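Local coordinates for nudix hydrolase domain-containing protein (Thermotoga maritima, PDB 3E57) that is a putative Nudix hydrolase, so probably cleaves a nucleoside diphosphate linked to another moiety, though its substrate and function are not known, at residues K28-F33 with E42-F47; V73-G78 with V133-L138. All blocks are in the same frame, centred on the assembly; numbering follows the deposited sequence.

Contact 1: residues K28-F33 with E42-F47; sequences KEFGEF and EDFLNF
F30 and F47 meet as a T-shaped (edge-to-face) pair: ring centroids lie 5.0 Å apart, the planes stand at 69°, and the edge of F30 is turned to the face of F47. Followed outward, F30 CB carries CG beside the backbone N, anti to the carbonyl carbon (chi1 -64°), which directs the ring at helix 41-51. Next comes the ring itself, one face of which takes CG of the neighbouring E29, set off toward the rim. Further out, F30 CE2 stands above the centre of the F47 ring, 3.6 Å from F47 CG. At the tip, F30 CZ is 4.1 Å from F47 CB and 4.2 Å from F44 CD1, arriving at the edge of the F44 ring near its plane. E29 adds its aliphatic part, with E29 CG 3.6 Å from F47 CD1; the bend at chi2 then carries the carboxylate onward, its plane 48° from that ring. With alanine in place of F47, the edge of F30 would probably lose the face it meets and E29 CB and CG their ring partner, leaving a gap between the helices. L143 of strand 131-145 touches both F30 and F44, and Y51 meets F47, so the cluster extends into the fold. F44 also packs edge-to-face with F119 of helix 115-130. No hydrogen bond crosses between the segments, which implies that helices 23-30 and 41-51 meet here through apolar and aromatic contacts, with E29, a solvent-exposed residue, contributing only its CB and CG.

Contact 2: residues V73-G78 with V133-L138; sequences VVIMDG and VSLREL
D77 OD2 accepts a hydrogen bond from F166 N of strand 165-169, and the F166 side chain also touches V133, so this strand of the Nudix fold borders both segments. Backbone hydrogen bonds join V73 to I103 and I75 to L82, fixing strand 66-77 within the mixed sheet. None crosses to 133-138: the CA atoms of I75 and L135 are 8.3 Å apart, a spacing that fits side-chain packing and is too wide for strand pairing. I75 meets two partners with different branches. Its CG1 lies beside the backbone N (chi1 -70°) and the chain runs on extended (chi2 169°), so that I75 CD1 arrives 3.9 Å from V133 CG1. The other branch, I75 CG2, approaches L135 CD2 to 4.4 Å. After L135 the chain turns a corner at R136, where a weak bond from R136 NH2 to S134 O (3.2 Å, 123° at the hydrogen) spans the bend, and L138 comes back over V73. L123 of helix 115-130 touches both V73 and L138; the helix's REVNEE run fits the REUXEE core of the Nudix box, consistent with its being the Nudix helix. V73 and L138 cross at about a right angle, with V73 CG1 4.1 Å from L138 CD2.

Overall arrangement
From the N terminus, helix 23-30 leads into contact 1, which closes a short loop of eight residues holding strand 36-38 before helix 41-51 returns to it. The chain then enters strand 66-77, where contact 2 opens; its much longer loop takes in strands 80-85 and 103-104 and helix 115-130 and closes on strand 131-145. The two loops follow in series, neither nested nor crossed. The centres of contacts 1 and 2 are about 25 Å apart, and the nearest atoms of contacts 1 and 2 about 10 Å, so they do not touch. Strand 131-145 links them, its early part entering contact 2 and its L143 lying against contact 1. Beyond G31, F33 pairs antiparallel with a strand of the second subunit.

Contact 1: residues K28-F33 with E42-F47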
loop_
_atom_site.group_PDB
_atom_site.type_symbol
_atom_site.label_atom_id
_atom_site.label_comp_id
_atom_site.label_asym_id
_atom_site.label_seq_id
_atom_site.Cartn_x
_atom_site.Cartn_y
_atom_site.Cartn_z
ATOM N N LYS B 28 -11.137 0.522 -13.298
ATOM C CA LYS B 28 -11.625 1.679 -14.042
ATOM C C LYS B 28 -12.053 2.799 -13.091
ATOM O O LYS B 28 -11.730 3.968 -13.309
ATOM C CB LYS B 28 -12.788 1.279 -14.972
ATOM C CG LYS B 28 -13.705 2.440 -15.411
ATOM C CD LYS B 28 -12.940 3.626 -16.019
ATOM C CE LYS B 28 -13.042 3.682 -17.538
ATOM N NZ LYS B 28 -12.061 4.683 -18.041
ATOM N N GLU B 29 -12.770 2.446 -12.034
ATOM C CA GLU B 29 -13.252 3.449 -11.090
ATOM C C GLU B 29 -12.129 3.988 -10.195
ATOM O O GLU B 29 -12.023 5.195 -9.972
ATOM C CB GLU B 29 -14.355 2.855 -10.219
ATOM C CG GLU B 29 -15.144 3.896 -9.444
ATOM C CD GLU B 29 -15.996 4.782 -10.342
ATOM O OE1 GLU B 29 -16.481 4.306 -11.395
ATOM O OE2 GLU B 29 -16.164 5.964 -9.988
ATOM N N PHE B 30 -11.296 3.091 -9.682
ATOM C CA PHE B 30 -10.330 3.473 -8.648
ATOM C C PHE B 30 -8.868 3.439 -9.034
ATOM O O PHE B 30 -8.021 3.940 -8.292
ATOM C CB PHE B 30 -10.563 2.614 -7.422
ATOM C CG PHE B 30 -11.902 2.830 -6.806
ATOM C CD1 PHE B 30 -12.195 4.024 -6.173
ATOM C CD2 PHE B 30 -12.884 1.853 -6.883
ATOM C CE1 PHE B 30 -13.444 4.237 -5.602
ATOM C CE2 PHE B 30 -14.129 2.058 -6.316
ATOM C CZ PHE B 30 -14.403 3.259 -5.665
ATOM N N GLY B 31 -8.555 2.871 -10.191
ATOM C CA GLY B 31 -7.188 2.834 -10.664
ATOM C C GLY B 31 -6.383 1.722 -10.019
ATOM O O GLY B 31 -6.921 0.852 -9.344
ATOM N N GLU B 32 -5.082 1.784 -10.228
ATOM C CA GLU B 32 -4.167 0.728 -9.855
ATOM C C GLU B 32 -3.396 1.135 -8.610
ATOM O O GLU B 32 -2.601 2.070 -8.647
ATOM C CB GLU B 32 -3.196 0.480 -11.006
ATOM C CG GLU B 32 -3.899 -0.082 -12.242
ATOM C CD GLU B 32 -3.024 -0.062 -13.485
ATOM O OE1 GLU B 32 -1.914 -0.646 -13.457
ATOM O OE2 GLU B 32 -3.464 0.527 -14.500
ATOM N N PHE B 33 -3.635 0.433 -7.509
ATOM C CA PHE B 33 -2.850 0.661 -6.303
ATOM C C PHE B 33 -2.614 -0.641 -5.570
ATOM O O PHE B 33 -3.339 -1.602 -5.777
ATOM C CB PHE B 33 -3.531 1.682 -5.390
ATOM C CG PHE B 33 -4.855 1.241 -4.845
ATOM C CD1 PHE B 33 -4.975 0.813 -3.530
ATOM C CD2 PHE B 33 -5.995 1.283 -5.637
ATOM C CE1 PHE B 33 -6.199 0.434 -3.026
ATOM C CE2 PHE B 33 -7.214 0.907 -5.141
ATOM C CZ PHE B 33 -7.327 0.480 -3.828
ATOM N N GLU B 42 -19.394 7.932 0.003
ATOM C CA GLU B 42 -20.530 8.036 -0.916
ATOM C C GLU B 42 -20.155 7.539 -2.321
ATOM O O GLU B 42 -20.922 6.809 -2.944
ATOM C CB GLU B 42 -21.056 9.475 -0.960
ATOM C CG GLU B 42 -22.359 9.634 -1.717
ATOM C CD GLU B 42 -23.398 8.624 -1.288
ATOM O OE1 GLU B 42 -23.675 8.533 -0.069
ATOM O OE2 GLU B 42 -23.926 7.914 -2.167
ATOM N N ASP B 43 -18.968 7.914 -2.800
ATOM C CA ASP B 43 -18.463 7.444 -4.098
ATOM C C ASP B 43 -18.373 5.920 -4.129
ATOM O O ASP B 43 -18.765 5.279 -5.116
ATOM C CB ASP B 43 -17.079 8.038 -4.412
ATOM C CG ASP B 43 -17.111 9.540 -4.677
ATOM O OD1 ASP B 43 -18.204 10.105 -4.918
ATOM O OD2 ASP B 43 -16.019 10.162 -4.651
ATOM N N PHE B 44 -17.878 5.333 -3.040
ATOM C CA PHE B 44 -17.791 3.875 -2.941
ATOM C C PHE B 44 -19.163 3.190 -2.973
ATOM O O PHE B 44 -19.350 2.212 -3.687
ATOM C CB PHE B 44 -17.043 3.465 -1.669
ATOM C CG PHE B 44 -16.914 1.989 -1.510
ATOM C CD1 PHE B 44 -16.225 1.244 -2.455
ATOM C CD2 PHE B 44 -17.492 1.340 -0.435
ATOM C CE1 PHE B 44 -16.115 -0.121 -2.329
ATOM C CE2 PHE B 44 -17.386 -0.041 -0.310
ATOM C CZ PHE B 44 -16.689 -0.761 -1.258
ATOM N N LEU B 45 -20.107 3.687 -2.182
ATOM C CA LEU B 45 -21.447 3.094 -2.128
ATOM C C LEU B 45 -22.152 3.200 -3.478
ATOM O O LEU B 45 -22.821 2.259 -3.909
ATOM C CB LEU B 45 -22.297 3.756 -1.045
ATOM C CG LEU B 45 -21.926 3.492 0.410
ATOM C CD1 LEU B 45 -22.890 4.255 1.306
ATOM C CD2 LEU B 45 -21.916 1.989 0.734
ATOM N N ASN B 46 -21.992 4.348 -4.135
ATOM C CA ASN B 46 -22.472 4.549 -5.508
ATOM C C ASN B 46 -21.829 3.547 -6.456
ATOM O O ASN B 46 -22.500 2.959 -7.297
ATOM C CB ASN B 46 -22.165 5.973 -5.978
ATOM C CG ASN B 46 -23.074 7.009 -5.337
ATOM O OD1 ASN B 46 -24.134 6.675 -4.791
ATOM N ND2 ASN B 46 -22.669 8.278 -5.406
ATOM N N PHE B 47 -20.521 3.344 -6.301
ATOM C CA PHE B 47 -19.791 2.338 -7.080
ATOM C C PHE B 47 -20.391 0.948 -6.908
ATOM O O PHE B 47 -20.548 0.207 -7.884
ATOM C CB PHE B 47 -18.303 2.346 -6.695
ATOM C CG PHE B 47 -17.554 1.138 -7.149
ATOM C CD1 PHE B 47 -17.063 1.057 -8.444
ATOM C CD2 PHE B 47 -17.302 0.089 -6.275
ATOM C CE1 PHE B 47 -16.360 -0.064 -8.875
ATOM C CE2 PHE B 47 -16.605 -1.029 -6.702
ATOM C CZ PHE B 47 -16.129 -1.103 -8.003
#

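Contact 2: residues V73-G78 with V133-L138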
loop_
_atom_site.group_PDB
_atom_site.type_symbol
_atom_site.label_atom_id
_atom_site.label_comp_id
_atom_site.label_asym_id
_atom_site.label_seq_id
_atom_site.Cartn_x
_atom_site.Cartn_y
_atom_site.Cartn_z
ATOM N N VAL B 73 -13.482 -4.062 9.650
ATOM C CA VAL B 73 -13.672 -3.079 10.695
ATOM C C VAL B 73 -12.635 -3.241 11.791
ATOM O O VAL B 73 -12.496 -4.316 12.376
ATOM C CB VAL B 73 -15.082 -3.192 11.312
ATOM C CG1 VAL B 73 -15.301 -2.071 12.328
ATOM C CG2 VAL B 73 -16.150 -3.156 10.213
ATOM N N VAL B 74 -11.914 -2.159 12.054
ATOM C CA VAL B 74 -11.011 -2.069 13.173
ATOM C C VAL B 74 -11.789 -1.397 14.300
ATOM O O VAL B 74 -12.430 -0.359 14.085
ATOM C CB VAL B 74 -9.788 -1.216 12.812
ATOM C CG1 VAL B 74 -8.910 -0.995 14.049
ATOM C CG2 VAL B 74 -8.996 -1.880 11.678
ATOM N N ILE B 75 -11.747 -1.996 15.482
ATOM C CA ILE B 75 -12.537 -1.529 16.613
ATOM C C ILE B 75 -11.629 -0.834 17.607
ATOM O O ILE B 75 -10.593 -1.381 17.972
ATOM C CB ILE B 75 -13.271 -2.717 17.288
ATOM C CG1 ILE B 75 -14.379 -3.221 16.367
ATOM C CG2 ILE B 75 -13.857 -2.311 18.648
ATOM C CD1 ILE B 75 -14.964 -4.522 16.796
ATOM N N MET B 76 -12.009 0.380 18.020
ATOM C CA MET B 76 -11.337 1.076 19.112
ATOM C C MET B 76 -12.290 1.356 20.269
ATOM O O MET B 76 -13.387 1.870 20.051
ATOM C CB MET B 76 -10.752 2.399 18.636
ATOM C CG MET B 76 -9.428 2.250 17.905
ATOM S SD MET B 76 -8.630 3.838 17.661
ATOM C CE MET B 76 -7.787 4.079 19.230
ATOM N N ASP B 77 -11.852 1.008 21.479
ATOM C CA ASP B 77 -12.570 1.291 22.728
ATOM C C ASP B 77 -11.717 2.315 23.459
ATOM O O ASP B 77 -10.638 1.993 23.955
ATOM C CB ASP B 77 -12.725 0.006 23.558
ATOM C CG ASP B 77 -13.634 0.178 24.788
ATOM O OD1 ASP B 77 -13.767 1.301 25.310
ATOM O OD2 ASP B 77 -14.197 -0.835 25.251
ATOM N N GLY B 78 -12.184 3.560 23.478
ATOM C CA GLY B 78 -11.405 4.658 24.023
ATOM C C GLY B 78 -10.161 4.849 23.182
ATOM O O GLY B 78 -10.242 4.991 21.956
ATOM N N VAL B 133 -20.100 -5.570 20.743
ATOM C CA VAL B 133 -19.634 -4.197 20.854
ATOM C C VAL B 133 -20.807 -3.244 20.682
ATOM O O VAL B 133 -21.819 -3.596 20.082
ATOM C CB VAL B 133 -18.581 -3.873 19.763
ATOM C CG1 VAL B 133 -17.448 -4.868 19.821
ATOM C CG2 VAL B 133 -19.224 -3.898 18.384
ATOM N N SER B 134 -20.664 -2.037 21.213
ATOM C CA SER B 134 -21.608 -0.969 20.940
ATOM C C SER B 134 -20.875 0.214 20.300
ATOM O O SER B 134 -20.177 0.954 20.978
ATOM C CB SER B 134 -22.303 -0.551 22.232
ATOM O OG SER B 134 -23.167 0.529 21.988
ATOM N N LEU B 135 -21.056 0.394 18.996
ATOM C CA LEU B 135 -20.219 1.313 18.210
ATOM C C LEU B 135 -20.918 2.628 17.878
ATOM O O LEU B 135 -22.039 2.612 17.361
ATOM C CB LEU B 135 -19.774 0.631 16.911
ATOM C CG LEU B 135 -18.888 -0.609 17.066
ATOM C CD1 LEU B 135 -18.412 -1.100 15.713
ATOM C CD2 LEU B 135 -17.697 -0.341 17.972
ATOM N N ARG B 136 -20.253 3.747 18.192
ATOM C CA ARG B 136 -20.704 5.094 17.812
ATOM C C ARG B 136 -20.636 5.270 16.303
ATOM O O ARG B 136 -21.598 5.003 15.581
ATOM C CB ARG B 136 -19.812 6.191 18.429
ATOM C CG ARG B 136 -20.142 6.656 19.812
ATOM C CD ARG B 136 -19.179 6.135 20.887
ATOM N NE ARG B 136 -19.694 4.929 21.536
ATOM C CZ ARG B 136 -19.260 4.428 22.692
ATOM N NH1 ARG B 136 -18.279 5.011 23.373
ATOM N NH2 ARG B 136 -19.824 3.325 23.171
ATOM N N GLU B 137 -19.476 5.733 15.833
ATOM C CA GLU B 137 -19.253 5.981 14.418
ATOM C C GLU B 137 -18.591 4.770 13.833
ATOM O O GLU B 137 -17.660 4.211 14.432
ATOM C CB GLU B 137 -18.364 7.213 14.190
ATOM C CG GLU B 137 -19.125 8.540 14.158
ATOM C CD GLU B 137 -18.660 9.491 13.051
ATOM O OE1 GLU B 137 -17.458 9.463 12.689
ATOM O OE2 GLU B 137 -19.505 10.280 12.552
ATOM N N LEU B 138 -19.110 4.323 12.695
ATOM C CA LEU B 138 -18.266 3.633 11.736
ATOM C C LEU B 138 -17.767 4.737 10.828
ATOM O O LEU B 138 -18.553 5.419 10.161
ATOM C CB LEU B 138 -19.008 2.558 10.944
ATOM C CG LEU B 138 -19.286 1.232 11.660
ATOM C CD1 LEU B 138 -19.435 0.107 10.636
ATOM C CD2 LEU B 138 -18.195 0.884 12.667
#